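Local coordinates for protein putative retaining b-glycosidase (Saccharophagus degradans, PDB 5A95) that probably hydrolyses mixed-linkage beta-glucans as a retaining glycoside hydrolase of family 5, binding glucan chains in a cleft of its barrel, at residues Trp330-Asp335 with Thr339-Trp344. The protein carries 1 engineered substitution. Numbering follows the deposited sequence.
Sequences WVFDPD and TMINDW. With BGC (beta-D-glucopyranose), chain D; BGC (beta-D-glucopyranose), chain B.
Pro334 points CD at one face of the Trp344 indole, the side chains crossing at about a right angle; CD sits 3.7 Å from the centroid of the six-membered ring, a CH-pi contact. OD1 of Asp333 lies 3.6 Å from Trp344 CZ2, its carboxylate plane turned 84° to the ring. In the plane of the indole, NE1 of Trp344 gives its hydrogen to a water that also bonds OD2 of Asp335. With Trp344 cut back to an alanine, CD and CG of Pro334 would probably lose their aromatic cover, and the water its indole donor.

Ile341 crosses Phe332 at about a right angle. Its CD1 lies over one ring face, 4.1 Å from the Phe332 centroid, while its CG2 meets CE1 of Phe332 at 3.5 Å. With CG1 between the backbone N and the carbonyl carbon (chi1 54°), Ile341 reaches both Phe332 and Pro334. Met340 SD comes to the edge of the Phe332 ring, a Met-aromatic contact. The backbones join where Met340 N donates to Val331 O (2.9 Å).

Asp333 OD2 accepts from Asp335 N, closing an Asx turn. Asp335 O in turn accepts from O2 of a bound glucose, and Trp330, joined to Val331 by a cis peptide bond, lines the glycan pocket. Lys78 bridges Asp333 and Asp335. The loop follows barrel strand 326-329; Phe332 and Trp344 pack on helix 87-96, and Met340 on strand 65-72.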
loop_
_atom_site.group_PDB
_atom_site.type_symbol
_atom_site.label_atom_id
_atom_site.label_comp_id
_atom_site.label_asym_id
_atom_site.label_seq_id
_atom_site.Cartn_x
_atom_site.Cartn_y
_atom_site.Cartn_z
ATOM N N TRP A 330 14.102 27.308 -11.494
ATOM C CA TRP A 330 14.750 25.993 -11.512
ATOM C C TRP A 330 15.953 26.077 -12.463
ATOM O O TRP A 330 15.751 26.390 -13.625
ATOM C CB TRP A 330 13.745 24.905 -12.005
ATOM C CG TRP A 330 14.329 23.517 -12.046
ATOM C CD1 TRP A 330 15.090 22.983 -13.045
ATOM C CD2 TRP A 330 14.296 22.542 -11.006
ATOM N NE1 TRP A 330 15.479 21.707 -12.715
ATOM C CE2 TRP A 330 15.014 21.414 -11.460
ATOM C CE3 TRP A 330 13.710 22.506 -9.737
ATOM C CZ2 TRP A 330 15.180 20.266 -10.682
ATOM C CZ3 TRP A 330 13.869 21.382 -8.965
ATOM C CH2 TRP A 330 14.584 20.255 -9.444
ATOM N N VAL A 331 17.184 25.775 -12.022
ATOM C CA VAL A 331 17.570 25.389 -10.654
ATOM C C VAL A 331 18.973 25.947 -10.377
ATOM O O VAL A 331 19.806 26.003 -11.290
ATOM C CB VAL A 331 17.546 23.847 -10.486
ATOM C CG1 VAL A 331 18.414 23.164 -11.519
ATOM C CG2 VAL A 331 17.935 23.422 -9.076
ATOM N N PHE A 332 19.228 26.359 -9.140
ATOM C CA PHE A 332 20.515 26.908 -8.746
ATOM C C PHE A 332 21.435 25.749 -8.375
ATOM O O PHE A 332 21.637 25.436 -7.220
ATOM C CB PHE A 332 20.335 27.900 -7.605
ATOM C CG PHE A 332 21.534 28.764 -7.377
ATOM C CD1 PHE A 332 21.692 29.932 -8.113
ATOM C CD2 PHE A 332 22.484 28.453 -6.414
ATOM C CE1 PHE A 332 22.776 30.760 -7.892
ATOM C CE2 PHE A 332 23.571 29.293 -6.192
ATOM C CZ PHE A 332 23.719 30.430 -6.948
ATOM N N ASP A 333 21.974 25.136 -9.423
ATOM C CA ASP A 333 22.825 23.965 -9.367
ATOM C C ASP A 333 23.591 23.930 -10.670
ATOM O O ASP A 333 23.029 24.300 -11.701
ATOM C CB ASP A 333 21.954 22.696 -9.263
ATOM C CG ASP A 333 22.760 21.481 -8.907
ATOM O OD1 ASP A 333 23.131 21.358 -7.722
ATOM O OD2 ASP A 333 23.078 20.660 -9.811
ATOM N N PRO A 334 24.868 23.479 -10.658
ATOM C CA PRO A 334 25.618 23.377 -11.921
ATOM C C PRO A 334 25.412 22.067 -12.688
ATOM O O PRO A 334 25.889 21.941 -13.808
ATOM C CB PRO A 334 27.082 23.507 -11.468
ATOM C CG PRO A 334 27.090 22.902 -10.115
ATOM C CD PRO A 334 25.747 23.218 -9.502
ATOM N N ASP A 335 24.744 21.092 -12.085
ATOM C CA ASP A 335 24.571 19.766 -12.676
ATOM C C ASP A 335 23.171 19.513 -13.193
ATOM O O ASP A 335 22.989 19.057 -14.323
ATOM C CB ASP A 335 24.947 18.661 -11.672
ATOM C CG ASP A 335 26.323 18.830 -11.124
ATOM O OD1 ASP A 335 27.237 18.960 -11.939
ATOM O OD2 ASP A 335 26.503 18.841 -9.896
ATOM N N THR A 339 20.316 24.855 -15.698
ATOM C CA THR A 339 21.109 25.413 -14.620
ATOM C C THR A 339 20.989 26.934 -14.542
ATOM O O THR A 339 20.764 27.583 -15.563
ATOM C CB THR A 339 22.594 25.146 -14.837
ATOM O OG1 THR A 339 22.996 25.839 -16.013
ATOM C CG2 THR A 339 22.890 23.684 -14.976
ATOM N N MET A 340 21.215 27.487 -13.341
ATOM C CA MET A 340 21.427 28.921 -13.155
ATOM C C MET A 340 22.880 29.306 -13.063
ATOM O O MET A 340 23.206 30.485 -13.153
ATOM C CB MET A 340 20.724 29.435 -11.899
ATOM C CG MET A 340 19.215 29.291 -11.974
ATOM S SD MET A 340 18.364 29.941 -10.532
ATOM C CE MET A 340 18.574 31.689 -10.836
ATOM N N ILE A 341 23.728 28.313 -12.839
ATOM C CA ILE A 341 25.153 28.524 -12.629
ATOM C C ILE A 341 25.935 27.454 -13.362
ATOM O O ILE A 341 25.447 26.336 -13.557
ATOM C CB ILE A 341 25.526 28.538 -11.126
ATOM C CG1 ILE A 341 25.030 27.254 -10.426
ATOM C CG2 ILE A 341 25.030 29.817 -10.466
ATOM C CD1 ILE A 341 25.420 27.164 -8.960
ATOM N N ASN A 342 27.165 27.781 -13.754
ATOM C CA ASN A 342 28.000 26.850 -14.505
ATOM C C ASN A 342 28.953 26.073 -13.616
ATOM O O ASN A 342 29.534 25.074 -14.056
ATOM C CB ASN A 342 28.832 27.602 -15.548
ATOM C CG ASN A 342 27.979 28.393 -16.518
ATOM O OD1 ASN A 342 26.847 28.036 -16.817
ATOM N ND2 ASN A 342 28.570 29.434 -17.080
ATOM N N ASP A 343 29.122 26.549 -12.389
ATOM C CA ASP A 343 30.103 25.986 -11.455
ATOM C C ASP A 343 29.784 26.412 -10.034
ATOM O O ASP A 343 28.957 27.279 -9.828
ATOM C CB ASP A 343 31.517 26.455 -11.841
ATOM C CG ASP A 343 31.618 27.961 -11.941
ATOM O OD1 ASP A 343 31.235 28.643 -10.977
ATOM O OD2 ASP A 343 32.077 28.466 -12.995
ATOM N N TRP A 344 30.464 25.817 -9.042
ATOM C CA TRP A 344 30.224 26.181 -7.657
ATOM C C TRP A 344 30.895 27.483 -7.208
ATOM O O TRP A 344 30.754 27.906 -6.075
ATOM C CB TRP A 344 30.509 25.000 -6.724
ATOM C CG TRP A 344 29.409 23.986 -6.712
ATOM C CD1 TRP A 344 29.497 22.682 -7.060
ATOM C CD2 TRP A 344 28.038 24.214 -6.334
ATOM N NE1 TRP A 344 28.282 22.066 -6.894
ATOM C CE2 TRP A 344 27.367 22.989 -6.464
ATOM C CE3 TRP A 344 27.335 25.322 -5.889
ATOM C CZ2 TRP A 344 26.020 22.852 -6.174
ATOM C CZ3 TRP A 344 25.987 25.194 -5.623
ATOM C CH2 TRP A 344 25.352 23.961 -5.752
HETATM C C2 BGC D . 11.150 18.275 -12.946
HETATM C C3 BGC D . 12.607 18.501 -12.550
HETATM C C4 BGC D . 13.488 18.443 -13.804
HETATM C C5 BGC D . 12.978 19.428 -14.837
HETATM C C6 BGC D . 13.817 19.442 -16.092
HETATM C C1 BGC D . 10.711 19.050 -14.185
HETATM O O1 BGC D . 9.585 18.489 -14.812
HETATM O O2 BGC D . 10.274 18.559 -11.793
HETATM O O3 BGC D . 12.942 17.517 -11.522
HETATM O O4 BGC D . 14.886 18.692 -13.594
HETATM O O5 BGC D . 11.676 18.986 -15.207
HETATM O O6 BGC D . 13.095 20.255 -17.018
HETATM C C2 BGC B . 21.035 16.830 -15.773
HETATM C C3 BGC B . 21.600 16.251 -17.053
HETATM C C4 BGC B . 21.567 14.741 -16.999
HETATM C C5 BGC B . 20.151 14.274 -16.730
HETATM C C6 BGC B . 20.060 12.757 -16.612
HETATM C C1 BGC B . 19.671 16.272 -15.467
HETATM O O2 BGC B . 20.959 18.256 -15.901
HETATM O O3 BGC B . 22.955 16.667 -17.190
HETATM O O4 BGC B . 22.068 14.231 -18.237
HETATM O O5 BGC B . 19.707 14.830 -15.488
HETATM O O6 BGC B . 20.841 12.315 -15.485
HETATM O O HOH W 1 26.893 23.621 -15.732
HETATM O O HOH W 2 28.363 19.298 -7.629
#